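Local structure of CalS13 (Micromonospora echinospora, 4ZAS) at residues R44-L49 and E275-I280; V76-N80 and L243-R247; L86-S91 and P122-N126; A94-A98 and E266-R270. The protein probably acts as a pyridoxal phosphate-dependent sugar aminotransferase that places an amino group on a dTDP-linked keto sugar. All coordinates share one frame; numbering follows the deposited sequence.

Contact 1. Residues R44-L49 and E275-I280; sequences RVSAVL and EIGGAI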
loop_
_atom_site.group_PDB
_atom_site.type_symbol
_atom_site.label_atom_id
_atom_site.label_comp_id
_atom_site.label_asym_id
_atom_site.label_seq_id
_atom_site.Cartn_x
_atom_site.Cartn_y
_atom_site.Cartn_z
ATOM N N ARG A 44 -19.678 12.483 7.010
ATOM C CA ARG A 44 -18.432 12.300 7.724
ATOM C C ARG A 44 -17.231 12.574 6.800
ATOM O O ARG A 44 -16.300 13.300 7.159
ATOM C CB ARG A 44 -18.387 10.880 8.288
ATOM C CG ARG A 44 -18.774 10.777 9.753
ATOM C CD ARG A 44 -18.374 9.408 10.280
ATOM N NE ARG A 44 -18.480 9.294 11.733
ATOM C CZ ARG A 44 -19.521 8.776 12.379
ATOM N NH1 ARG A 44 -20.569 8.310 11.706
ATOM N NH2 ARG A 44 -19.508 8.713 13.702
ATOM N N VAL A 45 -17.291 12.008 5.597
ATOM C CA VAL A 45 -16.225 12.099 4.603
ATOM C C VAL A 45 -16.053 13.530 4.175
ATOM O O VAL A 45 -14.948 14.012 3.991
ATOM C CB VAL A 45 -16.522 11.203 3.384
ATOM C CG1 VAL A 45 -15.598 11.536 2.209
ATOM C CG2 VAL A 45 -16.395 9.761 3.769
ATOM N N SER A 46 -17.175 14.205 4.010
ATOM C CA SER A 46 -17.182 15.599 3.624
ATOM C C SER A 46 -16.416 16.441 4.624
ATOM O O SER A 46 -15.707 17.355 4.234
ATOM C CB SER A 46 -18.621 16.097 3.499
ATOM O OG SER A 46 -18.658 17.433 3.063
ATOM N N ALA A 47 -16.519 16.103 5.906
ATOM C CA ALA A 47 -15.812 16.838 6.965
ATOM C C ALA A 47 -14.290 16.704 6.847
ATOM O O ALA A 47 -13.547 17.669 7.024
ATOM C CB ALA A 47 -16.271 16.368 8.329
ATOM N N VAL A 48 -13.851 15.491 6.557
ATOM C CA VAL A 48 -12.460 15.197 6.302
ATOM C C VAL A 48 -11.942 16.009 5.133
ATOM O O VAL A 48 -10.828 16.528 5.179
ATOM C CB VAL A 48 -12.273 13.710 6.023
ATOM C CG1 VAL A 48 -11.034 13.469 5.163
ATOM C CG2 VAL A 48 -12.201 12.958 7.314
ATOM N N LEU A 49 -12.735 16.071 4.065
ATOM C CA LEU A 49 -12.329 16.766 2.844
ATOM C C LEU A 49 -12.210 18.267 3.031
ATOM O O LEU A 49 -11.420 18.921 2.357
ATOM C CB LEU A 49 -13.292 16.465 1.712
ATOM C CG LEU A 49 -13.199 14.979 1.396
ATOM C CD1 LEU A 49 -14.257 14.588 0.389
ATOM C CD2 LEU A 49 -11.794 14.579 0.966
ATOM N N GLU A 275 -7.442 9.662 6.260
ATOM C CA GLU A 275 -8.586 10.170 7.002
ATOM C C GLU A 275 -9.908 9.785 6.359
ATOM O O GLU A 275 -10.926 9.670 7.038
ATOM C CB GLU A 275 -8.500 11.687 7.135
ATOM C CG GLU A 275 -7.377 12.136 8.024
ATOM C CD GLU A 275 -7.679 11.839 9.462
ATOM O OE1 GLU A 275 -8.326 12.684 10.111
ATOM O OE2 GLU A 275 -7.270 10.765 9.948
ATOM N N ILE A 276 -9.889 9.564 5.055
ATOM C CA ILE A 276 -11.108 9.183 4.368
ATOM C C ILE A 276 -11.478 7.761 4.750
ATOM O O ILE A 276 -12.637 7.474 5.028
ATOM C CB ILE A 276 -10.961 9.386 2.850
ATOM C CG1 ILE A 276 -10.849 10.888 2.563
ATOM C CG2 ILE A 276 -12.170 8.861 2.108
ATOM C CD1 ILE A 276 -10.332 11.190 1.230
ATOM N N GLY A 277 -10.489 6.880 4.815
ATOM C CA GLY A 277 -10.728 5.526 5.282
ATOM C C GLY A 277 -11.251 5.506 6.705
ATOM O O GLY A 277 -12.243 4.850 7.004
ATOM N N GLY A 278 -10.594 6.246 7.588
ATOM C CA GLY A 278 -11.029 6.315 8.963
ATOM C C GLY A 278 -12.455 6.819 9.073
ATOM O O GLY A 278 -13.231 6.292 9.857
ATOM N N ALA A 279 -12.814 7.818 8.275
ATOM C CA ALA A 279 -14.163 8.375 8.336
ATOM C C ALA A 279 -15.233 7.331 7.951
ATOM O O ALA A 279 -16.224 7.150 8.667
ATOM C CB ALA A 279 -14.262 9.588 7.439
ATOM N N ILE A 280 -15.000 6.630 6.842
ATOM C CA ILE A 280 -15.883 5.573 6.355
ATOM C C ILE A 280 -16.014 4.454 7.386
ATOM O O ILE A 280 -17.114 3.988 7.680
ATOM C CB ILE A 280 -15.362 5.057 5.017
ATOM C CG1 ILE A 280 -15.425 6.199 3.989
ATOM C CG2 ILE A 280 -16.149 3.820 4.546
ATOM C CD1 ILE A 280 -14.615 5.923 2.719
#
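The guanidinium of Arg44 passes Ala279 O at a slant. The touching atom is further back on the chain: Arg44 CD rests 3.5 Å from Ala279 O. The chain is extended from CG to NE, and its polar end runs on past Ala279. There NH1 has a weak hydrogen bond to Ser283 OG and a long, weak ion pair with Glu286, one turn and two turns along. The second flat group is the carboxylate of Glu275. The chain of Glu275 bends at chi2 and takes it to the start of helix 58-71. Its two oxygens accept hydrogen bonds from the backbone N atoms of Thr59 and Val60. This setting would favour the charged carboxylate.

Between these groups the contact is apolar. Val48 points at the other helix. Its CG1 is anti to the backbone N (chi1 154°), which turns both methyls to Glu275. Val48 CG1 meets Ile276 CG1 and Glu275 CB, each at 3.7 Å. Val48 CG2 lies 3.5 Å from Glu275 O. Ala279 CB is 4.0 Å from Val48 CG2. One turn back, Val45 CG2 packs on Ile280 CG1 at 3.7 Å. Leu49 crosses Ile276 at about a right angle, Leu49 CD2 against Ile276 CD1.

Segments 44-49 and 275-280 run nearly antiparallel (157°), with axes 8.8 Å apart at closest. Val45, Leu49, Ile276 and Ile280 also pack on the second subunit. This is an antiparallel helix pair at the dimer interface, next to the dTDP-binding residues Arg53 and Leu54, in a DegT/DnrJ/EryC1-type aminotransferase.

Contact 2. Residues V76-N80 and L243-R247; sequences VVSVN and LRLRR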
loop_
_atom_site.group_PDB
_atom_site.type_symbol
_atom_site.label_atom_id
_atom_site.label_comp_id
_atom_site.label_asym_id
_atom_site.label_seq_id
_atom_site.Cartn_x
_atom_site.Cartn_y
_atom_site.Cartn_z
ATOM N N VAL A 76 -4.370 -1.349 18.301
ATOM C CA VAL A 76 -4.820 -1.432 16.925
ATOM C C VAL A 76 -4.031 -0.466 16.045
ATOM O O VAL A 76 -3.959 0.733 16.320
ATOM C CB VAL A 76 -6.326 -1.139 16.827
ATOM C CG1 VAL A 76 -6.790 -1.211 15.360
ATOM C CG2 VAL A 76 -7.105 -2.123 17.676
ATOM N N VAL A 77 -3.420 -1.000 15.001
ATOM C CA VAL A 77 -2.699 -0.189 14.047
ATOM C C VAL A 77 -3.375 -0.275 12.688
ATOM O O VAL A 77 -3.264 -1.299 12.014
ATOM C CB VAL A 77 -1.222 -0.634 13.957
ATOM C CG1 VAL A 77 -0.468 0.190 12.914
ATOM C CG2 VAL A 77 -0.558 -0.529 15.319
ATOM N N SER A 78 -4.062 0.783 12.264
ATOM C CA SER A 78 -4.704 0.777 10.944
ATOM C C SER A 78 -3.640 0.770 9.822
ATOM O O SER A 78 -2.489 1.214 10.025
ATOM C CB SER A 78 -5.644 1.982 10.790
ATOM O OG SER A 78 -4.929 3.224 10.838
ATOM N N VAL A 79 -4.004 0.202 8.668
ATOM C CA VAL A 79 -3.115 0.138 7.499
ATOM C C VAL A 79 -3.971 0.300 6.243
ATOM O O VAL A 79 -5.189 0.238 6.327
ATOM C CB VAL A 79 -2.304 -1.174 7.445
ATOM C CG1 VAL A 79 -1.092 -1.160 8.406
ATOM C CG2 VAL A 79 -3.227 -2.377 7.687
ATOM N N ASN A 80 -3.341 0.491 5.080
ATOM C CA ASN A 80 -4.102 0.871 3.887
ATOM C C ASN A 80 -4.720 -0.339 3.154
ATOM O O ASN A 80 -5.404 -0.155 2.150
ATOM C CB ASN A 80 -3.259 1.758 2.920
ATOM C CG ASN A 80 -1.967 1.100 2.434
ATOM O OD1 ASN A 80 -1.658 -0.050 2.747
ATOM N ND2 ASN A 80 -1.215 1.843 1.624
ATOM N N LEU A 243 5.272 -1.859 15.273
ATOM C CA LEU A 243 4.532 -1.891 14.027
ATOM C C LEU A 243 4.055 -0.515 13.646
ATOM O O LEU A 243 3.959 -0.198 12.463
ATOM C CB LEU A 243 3.357 -2.858 14.122
ATOM C CG LEU A 243 3.604 -4.053 13.213
ATOM C CD1 LEU A 243 4.931 -4.623 13.574
ATOM C CD2 LEU A 243 2.523 -5.116 13.322
ATOM N N ARG A 244 3.754 0.299 14.652
ATOM C CA ARG A 244 3.308 1.663 14.419
ATOM C C ARG A 244 4.476 2.418 13.764
ATOM O O ARG A 244 4.291 3.208 12.830
ATOM C CB ARG A 244 2.889 2.321 15.734
ATOM C CG ARG A 244 1.750 3.305 15.607
ATOM C CD ARG A 244 1.218 3.753 16.969
ATOM N NE ARG A 244 1.668 5.111 17.282
ATOM C CZ ARG A 244 1.045 6.220 16.885
ATOM N NH1 ARG A 244 -0.067 6.146 16.167
ATOM N NH2 ARG A 244 1.530 7.412 17.208
ATOM N N LEU A 245 5.685 2.097 14.225
ATOM C CA LEU A 245 6.907 2.654 13.685
ATOM C C LEU A 245 7.112 2.281 12.230
ATOM O O LEU A 245 7.347 3.159 11.393
ATOM C CB LEU A 245 8.118 2.166 14.488
ATOM C CG LEU A 245 8.889 3.136 15.369
ATOM C CD1 LEU A 245 10.076 2.428 15.968
ATOM C CD2 LEU A 245 9.353 4.315 14.526
ATOM N N ARG A 246 7.072 0.982 11.935
ATOM C CA ARG A 246 7.348 0.524 10.578
ATOM C C ARG A 246 6.214 0.885 9.635
ATOM O O ARG A 246 6.340 0.739 8.417
ATOM C CB ARG A 246 7.597 -0.974 10.541
ATOM C CG ARG A 246 8.792 -1.384 11.316
ATOM C CD ARG A 246 9.086 -2.849 11.137
ATOM N NE ARG A 246 10.268 -3.231 11.906
ATOM C CZ ARG A 246 10.792 -4.449 11.907
ATOM N NH1 ARG A 246 10.221 -5.408 11.190
ATOM N NH2 ARG A 246 11.879 -4.707 12.618
ATOM N N ARG A 247 5.093 1.317 10.200
ATOM C CA ARG A 247 3.964 1.706 9.386
ATOM C C ARG A 247 4.258 2.969 8.588
ATOM O O ARG A 247 3.737 3.145 7.486
ATOM C CB ARG A 247 2.728 1.913 10.250
ATOM C CG ARG A 247 1.530 2.308 9.445
ATOM C CD ARG A 247 0.315 2.479 10.290
ATOM N NE ARG A 247 0.462 3.451 11.363
ATOM C CZ ARG A 247 -0.546 3.752 12.177
ATOM N NH1 ARG A 247 -1.719 3.146 11.996
ATOM N NH2 ARG A 247 -0.399 4.648 13.152
#
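Arg247 reaches strand 76-79 by a chain that runs straight and then bends once. CG lies opposite the backbone N (chi1 -180°) and the chain stays extended through CD. It turns at chi3, 57°, and this swings the guanidinium back along the strand. Val77 comes from the opposite direction. Its CG1, also opposite the backbone N, sets a methyl over one face of the guanidinium, 3.3 Å from Arg247 NH1. Val77 CG1 also lies 3.6 Å from Arg247 CD.

The edge of the guanidinium does the polar work. Arg247 NH1 gives a nearly straight hydrogen bond to Ser78 O, 2.9 Å long with an N-H...O angle of 165°. The acceptor lies almost exactly in the guanidinium plane, while the donor is tilted from the plane of the carbonyl. NH1 has a second, ionic partner in Glu64, whose OE2 also bonds Ser78 OG. Glu64 therefore ties together the two residues that meet here, and would balance the charge of the buried Arg247. With Glu64, the bond to Ser78 O and the methyl over one face would fix the rotation of the guanidinium.

Val79 CG1 faces Arg247 CD at 4.3 Å.

Segment 243-247 runs nearly parallel to strand 76-79, their axes 9.2 Å apart at closest. Strand 76-79 is an outer strand, within this chain, of the seven-stranded sheet. Strand 230-233, antiparallel to both its neighbours, fits the large domain of fold type I pyridoxal phosphate enzymes. It pairs with strand 76-79 and precedes helix 237-247. Helix 58-71 packs on Val76 and Ser78, and helix 82-94 packs on Val79 and Leu243.

Contact 3. Residues L86-S91 and P122-N126; sequences LHLALS and PILAN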
loop_
_atom_site.group_PDB
_atom_site.type_symbol
_atom_site.label_atom_id
_atom_site.label_comp_id
_atom_site.label_asym_id
_atom_site.label_seq_id
_atom_site.Cartn_x
_atom_site.Cartn_y
_atom_site.Cartn_z
ATOM N N LEU A 86 -0.468 -7.818 6.696
ATOM C CA LEU A 86 0.310 -9.048 6.743
ATOM C C LEU A 86 1.766 -8.774 6.409
ATOM O O LEU A 86 2.667 -9.342 7.037
ATOM C CB LEU A 86 -0.261 -10.114 5.793
ATOM C CG LEU A 86 -1.577 -10.742 6.262
ATOM C CD1 LEU A 86 -2.368 -11.305 5.093
ATOM C CD2 LEU A 86 -1.333 -11.811 7.302
ATOM N N HIS A 87 1.996 -7.935 5.403
ATOM C CA HIS A 87 3.361 -7.575 5.003
ATOM C C HIS A 87 4.115 -7.007 6.217
ATOM O O HIS A 87 5.196 -7.475 6.561
ATOM C CB HIS A 87 3.310 -6.590 3.829
ATOM C CG HIS A 87 4.609 -6.410 3.097
ATOM N ND1 HIS A 87 5.810 -6.177 3.733
ATOM C CD2 HIS A 87 4.884 -6.412 1.769
ATOM C CE1 HIS A 87 6.766 -6.046 2.831
ATOM N NE2 HIS A 87 6.230 -6.179 1.633
ATOM N N LEU A 88 3.490 -6.046 6.888
ATOM C CA LEU A 88 4.013 -5.416 8.088
ATOM C C LEU A 88 4.215 -6.415 9.260
ATOM O O LEU A 88 5.253 -6.408 9.938
ATOM C CB LEU A 88 3.061 -4.298 8.516
ATOM C CG LEU A 88 3.464 -3.387 9.680
ATOM C CD1 LEU A 88 4.706 -2.625 9.337
ATOM C CD2 LEU A 88 2.322 -2.437 10.094
ATOM N N ALA A 89 3.228 -7.273 9.502
ATOM C CA ALA A 89 3.338 -8.207 10.610
ATOM C C ALA A 89 4.485 -9.188 10.401
ATOM O O ALA A 89 5.288 -9.420 11.298
ATOM C CB ALA A 89 2.029 -8.947 10.795
ATOM N N LEU A 90 4.589 -9.731 9.199
ATOM C CA LEU A 90 5.624 -10.710 8.913
ATOM C C LEU A 90 7.042 -10.128 8.970
ATOM O O LEU A 90 8.018 -10.863 9.211
ATOM C CB LEU A 90 5.353 -11.331 7.546
ATOM C CG LEU A 90 4.148 -12.264 7.649
ATOM C CD1 LEU A 90 3.692 -12.694 6.286
ATOM C CD2 LEU A 90 4.499 -13.476 8.507
ATOM N N SER A 91 7.152 -8.808 8.804
ATOM C CA SER A 91 8.441 -8.145 8.876
ATOM C C SER A 91 9.061 -8.295 10.285
ATOM O O SER A 91 10.281 -8.235 10.438
ATOM C CB SER A 91 8.304 -6.669 8.519
ATOM O OG SER A 91 7.867 -5.918 9.635
ATOM N N PRO A 122 2.946 -11.786 0.898
ATOM C CA PRO A 122 3.765 -11.057 1.877
ATOM C C PRO A 122 4.855 -11.905 2.516
ATOM O O PRO A 122 5.856 -11.341 2.971
ATOM C CB PRO A 122 2.754 -10.619 2.929
ATOM C CG PRO A 122 1.522 -10.408 2.160
ATOM C CD PRO A 122 1.516 -11.481 1.085
ATOM N N ILE A 123 4.682 -13.226 2.548
ATOM C CA ILE A 123 5.766 -14.057 3.026
ATOM C C ILE A 123 6.948 -13.853 2.092
ATOM O O ILE A 123 8.072 -13.638 2.547
ATOM C CB ILE A 123 5.386 -15.541 3.100
ATOM C CG1 ILE A 123 4.243 -15.774 4.101
ATOM C CG2 ILE A 123 6.605 -16.372 3.465
ATOM C CD1 ILE A 123 3.637 -17.175 3.984
ATOM N N LEU A 124 6.692 -13.873 0.787
ATOM C CA LEU A 124 7.783 -13.744 -0.188
ATOM C C LEU A 124 8.358 -12.322 -0.242
ATOM O O LEU A 124 9.573 -12.153 -0.383
ATOM C CB LEU A 124 7.332 -14.198 -1.588
ATOM C CG LEU A 124 6.718 -15.617 -1.697
ATOM C CD1 LEU A 124 6.202 -15.906 -3.111
ATOM C CD2 LEU A 124 7.649 -16.734 -1.225
ATOM N N ALA A 125 7.508 -11.310 -0.086
ATOM C CA ALA A 125 7.967 -9.918 -0.106
ATOM C C ALA A 125 8.936 -9.647 1.045
ATOM O O ALA A 125 9.848 -8.834 0.924
ATOM C CB ALA A 125 6.785 -8.958 -0.045
ATOM N N ASN A 126 8.758 -10.367 2.146
ATOM C CA ASN A 126 9.654 -10.249 3.285
ATOM C C ASN A 126 10.873 -11.154 3.146
ATOM O O ASN A 126 11.659 -11.273 4.079
ATOM C CB ASN A 126 8.912 -10.587 4.568
ATOM C CG ASN A 126 8.237 -9.393 5.194
ATOM O OD1 ASN A 126 8.910 -8.500 5.733
ATOM N ND2 ASN A 126 6.897 -9.371 5.150
HETATM O O HOH W 1 8.978 -6.121 0.113
#
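Asn126 ND2 is held by two carbonyls. It gives one hydrogen across the contact to His87 O, at 2.9 Å and 167°, and the other to Pro122 O, at 3.1 Å. The His87 bond lies in the carbonyl plane, on a lone pair, and close to the plane of the amide. Pro122 O also accepts from Asn126 N, and the two donors reach it from opposite faces. Asn126, the first residue to leave the helix, thus folds its side chain back on the last turn. Its OD1 faces Ser91 CA at 3.2 Å.

The His87 ring stands beside this amide, their planes 60° apart. CG is opposite the backbone N (chi1 -165°), which carries the ring toward Ala125. His87 NE2 comes 3.3 Å from Ala125 CB. A water in the plane of the ring lies 3.1 Å from His87 NE2 and near Ala125 O, and bridges the two segments. Beside the polar groups, Pro122 CB packs 3.7 Å from His87 N. Leu90 CD1 meets Ile123 CG1 at 3.8 Å.

His87 also meets His87 of the second subunit, and the loop residue Tyr269 touches His87, Ser91 and Asn126. The helix pair belongs to the large domain of the aminotransferase fold. Helix 121-125 lies against helix 82-94 and leads into strand 129-132, where Ile130 packs on Ile123. On another side of helix 82-94, Leu88 packs on helix 237-247.

Contact 4. Residues A94-A98 and E266-R270; sequences ARPGA and EWGYR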
loop_
_atom_site.group_PDB
_atom_site.type_symbol
_atom_site.label_atom_id
_atom_site.label_comp_id
_atom_site.label_asym_id
_atom_site.label_seq_id
_atom_site.Cartn_x
_atom_site.Cartn_y
_atom_site.Cartn_z
ATOM N N ALA A 94 10.984 -11.534 9.872
ATOM C CA ALA A 94 12.143 -11.320 9.016
ATOM C C ALA A 94 13.180 -10.390 9.652
ATOM O O ALA A 94 14.378 -10.638 9.559
ATOM C CB ALA A 94 11.690 -10.768 7.689
ATOM N N ARG A 95 12.706 -9.309 10.267
ATOM C CA ARG A 95 13.559 -8.311 10.921
ATOM C C ARG A 95 13.069 -8.067 12.338
ATOM O O ARG A 95 12.228 -7.202 12.563
ATOM C CB ARG A 95 13.578 -6.972 10.161
ATOM C CG ARG A 95 14.206 -6.985 8.771
ATOM C CD ARG A 95 13.574 -5.929 7.825
ATOM N NE ARG A 95 13.524 -4.592 8.395
ATOM C CZ ARG A 95 12.491 -3.768 8.270
ATOM N NH1 ARG A 95 11.417 -4.129 7.581
ATOM N NH2 ARG A 95 12.540 -2.574 8.830
ATOM N N PRO A 96 13.593 -8.829 13.302
ATOM C CA PRO A 96 13.096 -8.838 14.690
ATOM C C PRO A 96 13.036 -7.510 15.506
ATOM O O PRO A 96 12.015 -7.349 16.171
ATOM C CB PRO A 96 14.045 -9.827 15.371
ATOM C CG PRO A 96 14.435 -10.759 14.277
ATOM C CD PRO A 96 14.593 -9.884 13.068
ATOM N N GLY A 97 14.006 -6.593 15.511
ATOM C CA GLY A 97 15.222 -6.581 14.722
ATOM C C GLY A 97 15.626 -5.123 14.532
ATOM O O GLY A 97 14.781 -4.229 14.584
ATOM N N ALA A 98 16.919 -4.875 14.344
ATOM C CA ALA A 98 17.407 -3.524 14.081
ATOM C C ALA A 98 18.684 -3.561 13.246
ATOM O O ALA A 98 19.003 -4.577 12.627
ATOM C CB ALA A 98 17.642 -2.780 15.382
ATOM N N GLU A 266 15.056 1.609 12.247
ATOM C CA GLU A 266 14.465 0.466 11.559
ATOM C C GLU A 266 13.673 0.968 10.385
ATOM O O GLU A 266 12.599 1.553 10.572
ATOM C CB GLU A 266 13.545 -0.332 12.474
ATOM C CG GLU A 266 14.217 -0.906 13.671
ATOM C CD GLU A 266 13.227 -1.457 14.652
ATOM O OE1 GLU A 266 12.028 -1.526 14.307
ATOM O OE2 GLU A 266 13.648 -1.813 15.773
ATOM N N TRP A 267 14.172 0.706 9.178
ATOM C CA TRP A 267 13.525 1.238 7.988
ATOM C C TRP A 267 12.098 0.659 7.925
ATOM O O TRP A 267 11.827 -0.402 8.465
ATOM C CB TRP A 267 14.333 0.934 6.711
ATOM C CG TRP A 267 14.437 -0.549 6.347
ATOM C CD1 TRP A 267 15.480 -1.388 6.599
ATOM C CD2 TRP A 267 13.455 -1.334 5.652
ATOM N NE1 TRP A 267 15.212 -2.640 6.117
ATOM C CE2 TRP A 267 13.979 -2.633 5.523
ATOM C CE3 TRP A 267 12.184 -1.060 5.132
ATOM C CZ2 TRP A 267 13.277 -3.661 4.901
ATOM C CZ3 TRP A 267 11.495 -2.080 4.509
ATOM C CH2 TRP A 267 12.042 -3.369 4.402
ATOM N N GLY A 268 11.178 1.395 7.312
ATOM C CA GLY A 268 9.794 0.992 7.319
ATOM C C GLY A 268 9.123 1.107 5.972
ATOM O O GLY A 268 9.785 1.199 4.932
ATOM N N TYR A 269 7.794 1.107 6.004
ATOM C CA TYR A 269 6.986 1.065 4.804
ATOM C C TYR A 269 6.088 2.279 4.824
ATOM O O TYR A 269 6.212 3.141 5.698
ATOM C CB TYR A 269 6.172 -0.235 4.740
ATOM C CG TYR A 269 6.987 -1.497 5.020
ATOM C CD1 TYR A 269 7.296 -1.883 6.326
ATOM C CD2 TYR A 269 7.487 -2.277 3.972
ATOM C CE1 TYR A 269 8.057 -3.006 6.573
ATOM C CE2 TYR A 269 8.250 -3.412 4.221
ATOM C CZ TYR A 269 8.528 -3.763 5.520
ATOM O OH TYR A 269 9.287 -4.877 5.775
ATOM N N ARG A 270 5.175 2.345 3.866
ATOM C CA ARG A 270 4.259 3.469 3.767
ATOM C C ARG A 270 2.863 2.866 3.637
ATOM O O ARG A 270 2.327 2.699 2.536
ATOM C CB ARG A 270 4.673 4.368 2.594
ATOM C CG ARG A 270 3.659 5.320 1.990
ATOM C CD ARG A 270 3.060 6.294 2.958
ATOM N NE ARG A 270 2.687 7.515 2.242
ATOM C CZ ARG A 270 1.448 7.937 2.030
ATOM N NH1 ARG A 270 0.411 7.245 2.476
ATOM N NH2 ARG A 270 1.254 9.065 1.367
#
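Two irregular loop stretches come together here, nearest at Ala98 and Glu266, whose CA atoms are 5.6 Å apart; Arg95 is the first residue past helix 82-94, and the peptide bond between Pro96 and Gly97 is cis. The motif is a stacked cation-pi pair of Arg95 and Trp267, joining two loops of the aminotransferase fold.

Arg95 bends at chi3 (51°) and lays its guanidinium flat on the indole, the planes 8° apart. Arg95 CZ sits 3.5 Å from the centroid of the six-membered ring of Trp267. The closest atom under the guanidinium centre is Trp267 CE2, 3.3 Å from Arg95 CZ. At the edge, near the guanidinium plane, lies Tyr269 OH, 2.9 Å from Arg95 NH1, but the angle is too poor for a hydrogen bond. Arg95 NH2 lies implausibly near Trp267 O, so that bond is doubtful in detail.

Glu266 OE2 comes near Gly97 O, an acceptor like itself; its salt-bridge partner is Arg242. Trp267 and Tyr269 also pack on Leu124 and Ala125 of the second subunit. The two rings touch as well: Trp267 CZ3 stands 3.4 Å above the plane of the Tyr269 ring, offset toward its rim.

Overall arrangement
From the N terminus, helix 41-49 opens the longest loop, closed when helix 275-305 packs on it in contact 1. The other three contacts fall within that loop. Strand 76-79 starts contact 2, which closes at helix 237-247. Contact 3 lies wholly between those segments, where helix 82-94 meets helix 121-125. Contact 4 starts just past helix 82-94 and closes at 266-270, so it crosses both contact 2 and contact 3. These three touch: Arg246 probably hydrogen-bonds Ser91, Arg95 O and Tyr269 N, and His87 packs on Tyr269. They tie the sheet edge to its helices and loops. Contact 1 stands apart at the dimer interface; contacts 3 and 4 also meet the second subunit.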